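Local atomic coordinates of dihydroorotase (PDB entry 6L0B), a protein that catalyses the reversible, zinc-dependent ring closure of N-carbamoyl-L-aspartate to (S)-dihydroorotate, the third step of de novo pyrimidine biosynthesis. Residues A[14-19]-A[41-46]; A[255-260]-A[277-282]; A[102-107]-A[139-144]; A[226-231]-A[271-276]. One frame throughout, in Å; residues are numbered along the deposited sequence.

All four contacts approach the bound 5-fluorouracil from loops at the rim of the metal-dependent hydrolase barrel. Contacts 1 and 2 are buried and share one zinc ion: the first supplies two histidines at and just past the end of strand 11-15, the second an aspartate beyond strand 253-255. Their chemistry is largely polar and metal-centred, with methionine packing on the histidine rings in contact 1. Contact 4, also buried, alternates with contact 2, since 255-260 lies between 226-231 and 271-276, which runs straight into 277-282; it combines apolar packing with one backbone bond. Contact 3 lies at the surface, its centre about 18 Å from the chain's centre, and rests on van der Waals touches. Contacts 3 and 4 both reach the second subunit.

Contact 1: residues A[14-19]-A[41-46]; sequences HVHVRE and MPNLQP. With ZN (zinc ion), chain E; URF (5-fluorouracil), chain G.
Met-41 N donates to Val-15 O over 2.9 Å, joining the end of strand 11-15 to the first residue after the neighbouring parallel strand 37-40, and the touching parts run on with end-to-end directions 32° apart. This is the rim of an amidohydrolase TIM barrel, and His-14 and His-16 form its HxH metal motif. NE2 of His-14 stands 2.2 Å from the zinc ion and NE2 of His-16 stands 2.1 Å from it; Asp-258 binds the same ion. Met-41 serves both imidazoles. Bent at its second torsion (chi2 -56°), its chain carries CE over the centre of the His-14 ring, 3.5 Å from the centroid, while CB lies over a face of His-16, offset toward the rim. C4 of 5-fluorouracil covers the opposite face of His-16, which is therefore sandwiched between thioether chain and ligand. At the edge of that ring, ND1 donates to Asn-43 OD1 over 3.0 Å in a bent bond, and together with the zinc bond at NE2 this helps fix the ring's rotation. The other end of the amide, ND2, donates to the ligand's O4 over 2.8 Å; Thr-106 O is a further partner of ND2. Arg-18 NH1 reaches the same O4 at 2.7 Å, almost straight at 177°, so two donors grip one carbonyl oxygen. In class II relatives an equivalent arginine and asparagine hold the substrate carboxylate, and this pair probably does likewise. The guanidinium is itself steadied by NE bonding to Pro-261 O. Farther out, Leu-44 CD2 lies 3.4 Å from Glu-19 CG.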
# COMPACT_ATOMS: atom_id res chain seq x y z
N HIS A 14 -17.45 -15.14 -8.30
CA HIS A 14 -17.28 -13.79 -7.76
C HIS A 14 -16.99 -12.86 -8.95
O HIS A 14 -15.84 -12.64 -9.31
CB HIS A 14 -16.17 -13.72 -6.74
CG HIS A 14 -16.23 -12.51 -5.86
ND1 HIS A 14 -16.27 -12.61 -4.48
CD2 HIS A 14 -16.26 -11.19 -6.15
CE1 HIS A 14 -16.31 -11.39 -3.97
NE2 HIS A 14 -16.31 -10.52 -4.95
N VAL A 15 -18.05 -12.31 -9.52
CA VAL A 15 -17.93 -11.52 -10.74
C VAL A 15 -18.60 -10.17 -10.51
O VAL A 15 -19.63 -10.09 -9.83
CB VAL A 15 -18.58 -12.25 -11.94
CG1 VAL A 15 -18.51 -11.38 -13.18
CG2 VAL A 15 -17.91 -13.60 -12.19
N HIS A 16 -17.97 -9.11 -11.00
CA HIS A 16 -18.59 -7.79 -11.12
C HIS A 16 -18.58 -7.36 -12.58
O HIS A 16 -17.53 -7.40 -13.22
CB HIS A 16 -17.88 -6.74 -10.24
CG HIS A 16 -17.75 -7.12 -8.79
ND1 HIS A 16 -18.33 -6.40 -7.78
CD2 HIS A 16 -17.07 -8.13 -8.19
CE1 HIS A 16 -18.07 -6.97 -6.62
NE2 HIS A 16 -17.30 -8.02 -6.84
N VAL A 17 -19.74 -6.90 -13.10
CA VAL A 17 -19.86 -6.50 -14.50
C VAL A 17 -20.45 -5.11 -14.67
O VAL A 17 -20.64 -4.67 -15.80
CB VAL A 17 -20.67 -7.50 -15.36
CG1 VAL A 17 -20.02 -8.88 -15.38
CG2 VAL A 17 -22.12 -7.55 -14.90
N ARG A 18 -20.80 -4.43 -13.58
CA ARG A 18 -21.26 -3.03 -13.62
C ARG A 18 -22.52 -2.92 -14.48
O ARG A 18 -23.32 -3.86 -14.57
CB ARG A 18 -20.12 -2.10 -14.07
CG ARG A 18 -18.72 -2.41 -13.51
CD ARG A 18 -18.58 -2.13 -12.00
NE ARG A 18 -17.19 -2.23 -11.52
CZ ARG A 18 -16.80 -2.62 -10.28
NH1 ARG A 18 -17.66 -2.98 -9.31
NH2 ARG A 18 -15.50 -2.67 -10.03
N GLU A 19 -22.73 -1.73 -15.04
CA GLU A 19 -23.87 -1.43 -15.90
C GLU A 19 -23.39 -0.68 -17.14
O GLU A 19 -22.18 -0.61 -17.39
CB GLU A 19 -24.90 -0.61 -15.13
CG GLU A 19 -25.71 -1.43 -14.14
CD GLU A 19 -26.75 -0.60 -13.39
OE1 GLU A 19 -26.34 0.26 -12.57
OE2 GLU A 19 -27.96 -0.80 -13.63
N MET A 41 -22.40 -10.11 -8.83
CA MET A 41 -22.41 -9.40 -7.56
C MET A 41 -23.32 -8.17 -7.59
O MET A 41 -23.63 -7.64 -8.68
CB MET A 41 -20.99 -9.00 -7.17
CG MET A 41 -20.17 -10.16 -6.57
SD MET A 41 -20.91 -10.98 -5.12
CE MET A 41 -19.69 -12.29 -4.82
N PRO A 42 -23.84 -7.72 -6.45
CA PRO A 42 -24.93 -6.72 -6.44
C PRO A 42 -24.54 -5.27 -6.17
O PRO A 42 -25.44 -4.43 -6.04
CB PRO A 42 -25.80 -7.23 -5.29
CG PRO A 42 -24.76 -7.75 -4.26
CD PRO A 42 -23.55 -8.21 -5.08
N ASN A 43 -23.25 -4.93 -6.06
CA ASN A 43 -22.83 -3.60 -5.60
C ASN A 43 -22.84 -2.58 -6.75
O ASN A 43 -21.82 -2.00 -7.13
CB ASN A 43 -21.47 -3.70 -4.94
CG ASN A 43 -20.38 -4.06 -5.93
OD1 ASN A 43 -20.68 -4.65 -6.98
ND2 ASN A 43 -19.14 -3.70 -5.62
N LEU A 44 -24.01 -2.43 -7.35
CA LEU A 44 -24.25 -1.36 -8.31
C LEU A 44 -24.72 -0.12 -7.54
O LEU A 44 -24.89 -0.17 -6.31
CB LEU A 44 -25.26 -1.79 -9.37
CG LEU A 44 -24.94 -2.76 -10.52
CD1 LEU A 44 -24.27 -3.99 -10.00
CD2 LEU A 44 -26.23 -3.14 -11.22
N GLN A 45 -25.06 0.95 -8.26
CA GLN A 45 -25.55 2.19 -7.65
C GLN A 45 -26.92 2.49 -8.24
O GLN A 45 -27.01 2.94 -9.40
CB GLN A 45 -24.61 3.36 -7.92
CG GLN A 45 -23.31 3.39 -7.15
CD GLN A 45 -22.55 4.69 -7.40
OE1 GLN A 45 -23.01 5.55 -8.16
NE2 GLN A 45 -21.41 4.85 -6.74
N PRO A 46 -28.02 2.31 -7.48
CA PRO A 46 -28.07 1.85 -6.09
C PRO A 46 -27.87 0.35 -5.98
O PRO A 46 -27.97 -0.33 -6.99
CB PRO A 46 -29.50 2.23 -5.64
CG PRO A 46 -30.04 3.08 -6.71
CD PRO A 46 -29.36 2.68 -7.96
ZN ZN E . -16.01 -8.32 -5.18
N1 URF G . -13.39 -4.57 -4.63
C2 URF G . -14.60 -5.38 -4.36
N3 URF G . -15.81 -5.09 -5.19
C4 URF G . -15.77 -4.06 -6.22
C5 URF G . -14.57 -3.25 -6.46
C6 URF G . -13.41 -3.53 -5.65
O2 URF G . -14.60 -6.23 -3.51
O4 URF G . -16.68 -3.79 -6.92
F5 URF G . -14.66 -2.27 -7.44

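Contact 2: residues A[255-260]-A[277-282]; sequences FGSDSA and VYSQSF. With ZN (zinc ion), chain E; URF (5-fluorouracil), chain G.
The tight part of the contact is at Ser-259, whose OG accepts from Ser-279 N at 2.8 Å and from Gln-280 N at 2.7 Å. The hydroxyl reaches both amides because OG points anti to its own N (chi1 180°), which sends it into the bend where residues 277-282 enter the 3-10 turn at 280-281. One residue on, Ala-260 N donates to Val-277 O over 2.9 Å, nearly straight at 168°, although the donor stands about 50° above the carbonyl plane and misses its lone pairs. The looser side lies at Ser-257, whose CB comes no nearer to Ser-279 OG than 3.8 Å. Ser-257 OG accepts instead from Ser-259 N at 2.7 Å, an ST turn, and has a weak further bond with His-14 O. The turn follows the last strand of the TIM barrel, 253-255, where the amidohydrolase superfamily carries its metal-binding aspartate: Asp-258 OD1 binds the zinc ion at 2.3 Å, alongside His-14 and His-16. Ala-260 lies on the pocket side, with CB 3.5 Å from C5 of the 5-fluorouracil. Gln-280 packs its stem against Ser-259, while its NE2 bonds to Asp-12. Within 277-282, Tyr-278 OH and Ser-281 OG share a hydrogen bond of 2.6 Å.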
# COMPACT_ATOMS: atom_id res chain seq x y z
N PHE A 255 -12.69 -21.32 -7.19
CA PHE A 255 -12.35 -20.09 -7.88
C PHE A 255 -13.49 -19.08 -7.84
O PHE A 255 -14.65 -19.41 -8.10
CB PHE A 255 -12.02 -20.40 -9.33
CG PHE A 255 -11.68 -19.20 -10.14
CD1 PHE A 255 -10.72 -18.30 -9.68
CD2 PHE A 255 -12.31 -18.96 -11.35
CE1 PHE A 255 -10.39 -17.19 -10.43
CE2 PHE A 255 -11.99 -17.86 -12.10
CZ PHE A 255 -11.02 -16.97 -11.64
N GLY A 256 -13.13 -17.83 -7.51
CA GLY A 256 -13.97 -16.66 -7.62
C GLY A 256 -13.10 -15.46 -7.92
O GLY A 256 -12.37 -14.99 -7.04
N SER A 257 -13.15 -14.94 -9.15
CA SER A 257 -12.11 -14.00 -9.58
C SER A 257 -12.17 -12.66 -8.86
O SER A 257 -11.14 -12.02 -8.67
CB SER A 257 -12.22 -13.75 -11.08
OG SER A 257 -13.22 -12.77 -11.33
N ASP A 258 -13.36 -12.20 -8.47
CA ASP A 258 -13.57 -10.79 -8.11
C ASP A 258 -12.93 -9.87 -9.15
O ASP A 258 -12.26 -8.89 -8.83
CB ASP A 258 -13.03 -10.48 -6.71
CG ASP A 258 -13.34 -9.05 -6.24
OD1 ASP A 258 -14.29 -8.42 -6.76
OD2 ASP A 258 -12.64 -8.57 -5.33
N SER A 259 -13.12 -10.21 -10.41
CA SER A 259 -12.74 -9.26 -11.43
C SER A 259 -13.62 -8.03 -11.23
O SER A 259 -14.85 -8.13 -11.32
CB SER A 259 -12.86 -9.88 -12.82
OG SER A 259 -12.49 -8.98 -13.84
N ALA A 260 -13.01 -6.88 -10.90
CA ALA A 260 -13.72 -5.64 -10.57
C ALA A 260 -13.24 -4.52 -11.50
O ALA A 260 -12.27 -3.81 -11.18
CB ALA A 260 -13.51 -5.26 -9.11
N VAL A 277 -9.27 -5.23 -9.19
CA VAL A 277 -8.40 -5.73 -10.23
C VAL A 277 -9.27 -6.39 -11.28
O VAL A 277 -10.11 -7.24 -10.95
CB VAL A 277 -7.37 -6.73 -9.67
CG1 VAL A 277 -6.64 -7.38 -10.80
CG2 VAL A 277 -6.40 -6.01 -8.74
N TYR A 278 -9.07 -6.02 -12.54
CA TYR A 278 -9.85 -6.60 -13.62
C TYR A 278 -9.09 -7.78 -14.22
O TYR A 278 -8.03 -7.59 -14.84
CB TYR A 278 -10.14 -5.59 -14.71
CG TYR A 278 -10.83 -6.22 -15.88
CD1 TYR A 278 -12.15 -6.61 -15.80
CD2 TYR A 278 -10.14 -6.45 -17.08
CE1 TYR A 278 -12.78 -7.19 -16.87
CE2 TYR A 278 -10.77 -7.03 -18.15
CZ TYR A 278 -12.09 -7.40 -18.05
OH TYR A 278 -12.72 -7.99 -19.11
N SER A 279 -9.67 -8.98 -14.09
CA SER A 279 -9.05 -10.21 -14.55
C SER A 279 -9.97 -11.07 -15.40
O SER A 279 -9.56 -12.17 -15.80
CB SER A 279 -8.56 -11.02 -13.35
OG SER A 279 -9.66 -11.30 -12.49
N GLN A 280 -11.20 -10.62 -15.61
CA GLN A 280 -12.18 -11.44 -16.36
C GLN A 280 -11.59 -11.92 -17.69
O GLN A 280 -11.46 -13.12 -17.88
CB GLN A 280 -13.47 -10.65 -16.60
CG GLN A 280 -14.70 -11.53 -16.74
CD GLN A 280 -15.06 -12.22 -15.45
OE1 GLN A 280 -15.58 -11.61 -14.52
NE2 GLN A 280 -14.78 -13.52 -15.38
N SER A 281 -11.07 -11.06 -18.50
CA SER A 281 -10.73 -11.38 -19.87
C SER A 281 -9.79 -12.57 -20.00
O SER A 281 -9.70 -13.15 -21.09
CB SER A 281 -10.09 -10.15 -20.51
OG SER A 281 -11.09 -9.20 -20.75
N PHE A 282 -9.09 -12.96 -18.94
CA PHE A 282 -8.13 -14.06 -19.00
C PHE A 282 -8.23 -14.91 -17.75
O PHE A 282 -7.22 -15.42 -17.24
CB PHE A 282 -6.71 -13.55 -19.16
CG PHE A 282 -6.49 -12.82 -20.43
CD1 PHE A 282 -6.83 -11.48 -20.54
CD2 PHE A 282 -5.91 -13.47 -21.51
CE1 PHE A 282 -6.61 -10.80 -21.72
CE2 PHE A 282 -5.69 -12.79 -22.68
CZ PHE A 282 -6.05 -11.45 -22.79
ZN ZN E . -16.01 -8.32 -5.18
N1 URF G . -13.39 -4.57 -4.63
C2 URF G . -14.60 -5.38 -4.36
N3 URF G . -15.81 -5.09 -5.19
C4 URF G . -15.77 -4.06 -6.22
C5 URF G . -14.57 -3.25 -6.46
C6 URF G . -13.41 -3.53 -5.65
O2 URF G . -14.60 -6.23 -3.51
O4 URF G . -16.68 -3.79 -6.92
F5 URF G . -14.66 -2.27 -7.44

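Contact 3: residues A[102-107]-A[139-144]; sequences AGVTTN and EKPSVH. With URF (5-fluorouracil), chain G.
Val-104 and Pro-141 bury the most surface here, with Glu-139 next. The CG1 branch of Val-104 does the touching: placed anti to the carbonyl carbon (chi1 -57°), it drops toward the 139-144 backbone and comes 3.9 Å from Pro-141 CA. The same methyl lies 4.2 Å from CG of the proline ring and 4.0 Å from Glu-139 O, so one branch meets both the proline ring and the main chain. The same ring carbon, Pro-141 CG, also lies 3.6 Å from Ala-102 O. These are van der Waals contacts throughout. Glu-139 contributes mainly its backbone; its carboxylate bonds through OE1 to His-137, a zinc ligand by similarity. Such a light attachment is consistent with the mobile active-site loop of class II dihydroorotases, to which residues 102-107 probably correspond. Here that loop is folded over the 5-fluorouracil, with Thr-105 OG1 2.9 Å from its N1. Ser-142 OG bonds to Asp-219 of the second subunit. At the surface the contact sets the loop between helices 82-90 and 121-129 against the one that leaves strand 133-136 for helix 161-170.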
# COMPACT_ATOMS: atom_id res chain seq x y z
N ALA A 102 -19.60 -1.86 5.90
CA ALA A 102 -19.74 -0.48 5.45
C ALA A 102 -18.37 0.15 5.27
O ALA A 102 -17.51 0.05 6.14
CB ALA A 102 -20.58 0.31 6.45
N GLY A 103 -18.16 0.72 4.07
CA GLY A 103 -17.00 1.55 3.75
C GLY A 103 -15.74 0.82 3.34
O GLY A 103 -14.78 1.48 2.91
N VAL A 104 -15.72 -0.52 3.38
CA VAL A 104 -14.45 -1.22 3.21
C VAL A 104 -14.05 -1.38 1.75
O VAL A 104 -12.88 -1.66 1.48
CB VAL A 104 -14.47 -2.61 3.88
CG1 VAL A 104 -14.81 -2.50 5.35
CG2 VAL A 104 -15.46 -3.53 3.17
N THR A 105 -14.97 -1.20 0.80
CA THR A 105 -14.65 -1.42 -0.61
C THR A 105 -15.62 -0.63 -1.47
O THR A 105 -16.44 0.15 -0.96
CB THR A 105 -14.72 -2.92 -0.92
OG1 THR A 105 -14.37 -3.15 -2.28
CG2 THR A 105 -16.13 -3.44 -0.66
N THR A 106 -15.59 -0.88 -2.78
CA THR A 106 -16.39 -0.13 -3.75
C THR A 106 -17.88 -0.31 -3.50
O THR A 106 -18.35 -1.44 -3.37
CB THR A 106 -16.10 -0.61 -5.18
OG1 THR A 106 -14.74 -0.38 -5.53
CG2 THR A 106 -17.00 0.08 -6.18
N ASN A 107 -18.61 0.81 -3.48
CA ASN A 107 -20.07 0.78 -3.34
C ASN A 107 -20.49 -0.03 -2.11
O ASN A 107 -21.33 -0.93 -2.20
CB ASN A 107 -20.75 0.26 -4.61
CG ASN A 107 -20.65 1.23 -5.78
OD1 ASN A 107 -20.21 2.38 -5.60
ND2 ASN A 107 -21.06 0.79 -6.97
N GLU A 139 -14.13 -8.34 6.16
CA GLU A 139 -13.16 -7.38 6.65
C GLU A 139 -13.90 -6.48 7.63
O GLU A 139 -15.00 -6.00 7.32
CB GLU A 139 -12.54 -6.56 5.51
CG GLU A 139 -11.48 -7.32 4.73
CD GLU A 139 -10.61 -6.43 3.89
OE1 GLU A 139 -11.04 -6.00 2.79
OE2 GLU A 139 -9.49 -6.14 4.38
N LYS A 140 -13.30 -6.26 8.80
CA LYS A 140 -13.89 -5.27 9.69
C LYS A 140 -13.53 -3.87 9.21
O LYS A 140 -12.43 -3.67 8.70
CB LYS A 140 -13.39 -5.47 11.12
CG LYS A 140 -13.90 -6.72 11.76
CD LYS A 140 -15.31 -6.51 12.26
CE LYS A 140 -15.69 -7.47 13.38
NZ LYS A 140 -14.99 -7.14 14.65
N PRO A 141 -14.42 -2.89 9.35
CA PRO A 141 -14.04 -1.50 9.06
C PRO A 141 -12.90 -1.05 9.97
O PRO A 141 -12.65 -1.63 11.03
CB PRO A 141 -15.33 -0.71 9.32
CG PRO A 141 -16.43 -1.68 9.11
CD PRO A 141 -15.87 -3.01 9.62
N SER A 142 -12.17 -0.04 9.53
CA SER A 142 -10.95 0.33 10.22
C SER A 142 -11.24 1.12 11.49
O SER A 142 -12.16 1.95 11.53
CB SER A 142 -10.03 1.16 9.30
OG SER A 142 -9.44 0.37 8.27
N VAL A 143 -10.48 0.79 12.55
CA VAL A 143 -10.55 1.44 13.86
C VAL A 143 -9.12 1.84 14.27
O VAL A 143 -8.25 0.98 14.44
CB VAL A 143 -11.15 0.52 14.93
CG1 VAL A 143 -11.62 1.32 16.13
CG2 VAL A 143 -12.26 -0.33 14.37
N HIS A 144 -8.90 3.14 14.45
CA HIS A 144 -7.71 3.71 15.11
C HIS A 144 -7.91 4.39 16.46
O HIS A 144 -6.90 4.71 17.11
CB HIS A 144 -6.93 4.67 14.18
CG HIS A 144 -5.53 4.91 14.66
ND1 HIS A 144 -5.34 5.68 15.79
CD2 HIS A 144 -4.32 4.39 14.35
CE1 HIS A 144 -4.05 5.71 16.09
NE2 HIS A 144 -3.41 4.93 15.24
N1 URF G . -13.39 -4.57 -4.63
C2 URF G . -14.60 -5.38 -4.36
N3 URF G . -15.81 -5.09 -5.19
C4 URF G . -15.77 -4.06 -6.22
C5 URF G . -14.57 -3.25 -6.46
C6 URF G . -13.41 -3.53 -5.65
O2 URF G . -14.60 -6.23 -3.51
O4 URF G . -16.68 -3.79 -6.92
F5 URF G . -14.66 -2.27 -7.44

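Contact 4: residues A[226-231]-A[271-276]; sequences VNFCKP and EGVCAG. With URF (5-fluorouracil), chain G.
Gly-276 N donates to Phe-228 O over 3.0 Å at 161°, the one hydrogen bond between the segments. Around it the packing is apolar. The Phe-228 ring, swung out with CG anti to its backbone N (chi1 175°), brings CE2 to 4.0 Å from Ala-275 CB and CD2 to 4.1 Å from Val-273 CG1. Its edge also faces Val-273 O near the ring plane. On the pocket side, Lys-230 lays CG 3.7 Å from the Ala-275 methyl before its bent chain carries the ammonium away. Gly-276 CA lines the pocket beside the 5-fluorouracil ring. In the second shell, Lys-230 NZ bonds to Val-104 O of the active-site loop, and Lys-267 NZ holds both Cys-274 O and Gly-276 O. Beyond these, the second subunit meets both segments: its Asn-224 accepts from Gly-272 N, and its Gly-223 packs on Phe-228. The two TIM-barrel loops, following strands 205-209 and 253-255, therefore connect the pocket wall with the dimer interface. Chemically, one backbone bond sets the two loops in register and apolar contacts fill in beside it, while hydrogen bonds to the ligand come from Arg-18 NH1 and Asn-43 ND2, outside this contact.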
# COMPACT_ATOMS: atom_id res chain seq x y z
N VAL A 226 -3.11 -0.09 -10.03
CA VAL A 226 -3.78 -1.11 -10.85
C VAL A 226 -3.96 -2.40 -10.07
O VAL A 226 -4.98 -3.08 -10.20
CB VAL A 226 -3.01 -1.38 -12.16
CG1 VAL A 226 -3.36 -0.34 -13.17
CG2 VAL A 226 -1.46 -1.48 -11.93
N ASN A 227 -2.99 -2.72 -9.21
CA ASN A 227 -3.03 -3.92 -8.39
C ASN A 227 -3.65 -3.69 -7.03
O ASN A 227 -3.70 -4.63 -6.22
CB ASN A 227 -1.62 -4.46 -8.21
CG ASN A 227 -0.99 -4.93 -9.50
OD1 ASN A 227 -1.69 -5.44 -10.39
ND2 ASN A 227 0.32 -4.76 -9.62
N PHE A 228 -4.19 -2.50 -6.76
CA PHE A 228 -4.80 -2.23 -5.47
C PHE A 228 -6.21 -2.80 -5.48
O PHE A 228 -6.96 -2.59 -6.45
CB PHE A 228 -4.85 -0.73 -5.14
CG PHE A 228 -5.60 -0.41 -3.85
CD1 PHE A 228 -5.17 -0.91 -2.63
CD2 PHE A 228 -6.73 0.41 -3.86
CE1 PHE A 228 -5.87 -0.61 -1.45
CE2 PHE A 228 -7.43 0.71 -2.69
CZ PHE A 228 -7.00 0.21 -1.49
N CYS A 229 -6.55 -3.55 -4.44
CA CYS A 229 -7.88 -4.14 -4.34
C CYS A 229 -8.20 -4.37 -2.87
O CYS A 229 -7.34 -4.19 -1.99
CB CYS A 229 -7.96 -5.43 -5.16
SG CYS A 229 -7.12 -6.84 -4.40
N LYS A 230 -9.44 -4.76 -2.59
CA LYS A 230 -9.82 -5.11 -1.22
C LYS A 230 -10.33 -6.54 -1.21
O LYS A 230 -11.04 -6.94 -2.14
CB LYS A 230 -10.89 -4.16 -0.66
CG LYS A 230 -10.47 -2.69 -0.55
CD LYS A 230 -9.22 -2.53 0.31
CE LYS A 230 -9.50 -2.77 1.77
NZ LYS A 230 -10.09 -1.57 2.44
N PRO A 231 -9.88 -7.40 -0.27
CA PRO A 231 -8.82 -7.09 0.71
C PRO A 231 -7.47 -6.98 0.02
O PRO A 231 -7.26 -7.63 -1.01
CB PRO A 231 -8.85 -8.28 1.67
CG PRO A 231 -10.14 -8.98 1.40
CD PRO A 231 -10.49 -8.72 -0.02
N GLU A 271 -5.44 10.37 -4.80
CA GLU A 271 -6.10 9.96 -3.57
C GLU A 271 -7.46 9.37 -3.92
O GLU A 271 -8.02 9.68 -4.97
CB GLU A 271 -6.25 11.13 -2.60
CG GLU A 271 -7.11 12.20 -3.15
CD GLU A 271 -7.33 13.30 -2.16
OE1 GLU A 271 -7.14 13.03 -0.95
OE2 GLU A 271 -7.69 14.42 -2.60
N GLY A 272 -7.97 8.51 -3.05
CA GLY A 272 -9.22 7.86 -3.38
C GLY A 272 -9.18 6.95 -4.59
O GLY A 272 -10.13 6.93 -5.39
N VAL A 273 -8.09 6.20 -4.77
CA VAL A 273 -8.04 5.23 -5.87
C VAL A 273 -9.12 4.18 -5.66
O VAL A 273 -9.37 3.71 -4.54
CB VAL A 273 -6.64 4.59 -5.97
CG1 VAL A 273 -6.68 3.30 -6.81
CG2 VAL A 273 -5.65 5.56 -6.60
N CYS A 274 -9.79 3.81 -6.75
CA CYS A 274 -10.82 2.78 -6.68
C CYS A 274 -10.20 1.40 -6.50
O CYS A 274 -9.28 1.02 -7.22
CB CYS A 274 -11.67 2.80 -7.94
SG CYS A 274 -12.57 4.31 -8.22
N ALA A 275 -10.70 0.65 -5.52
CA ALA A 275 -10.25 -0.72 -5.33
C ALA A 275 -10.78 -1.62 -6.45
O ALA A 275 -11.92 -1.47 -6.90
CB ALA A 275 -10.72 -1.25 -3.98
N GLY A 276 -9.96 -2.58 -6.88
CA GLY A 276 -10.40 -3.55 -7.87
C GLY A 276 -9.42 -3.93 -8.96
O GLY A 276 -8.83 -3.08 -9.65
N1 URF G . -13.39 -4.57 -4.63
C2 URF G . -14.60 -5.38 -4.36
N3 URF G . -15.81 -5.09 -5.19
C4 URF G . -15.77 -4.06 -6.22
C5 URF G . -14.57 -3.25 -6.46
C6 URF G . -13.41 -3.53 -5.65
O2 URF G . -14.60 -6.23 -3.51
O4 URF G . -16.68 -3.79 -6.92
F5 URF G . -14.66 -2.27 -7.44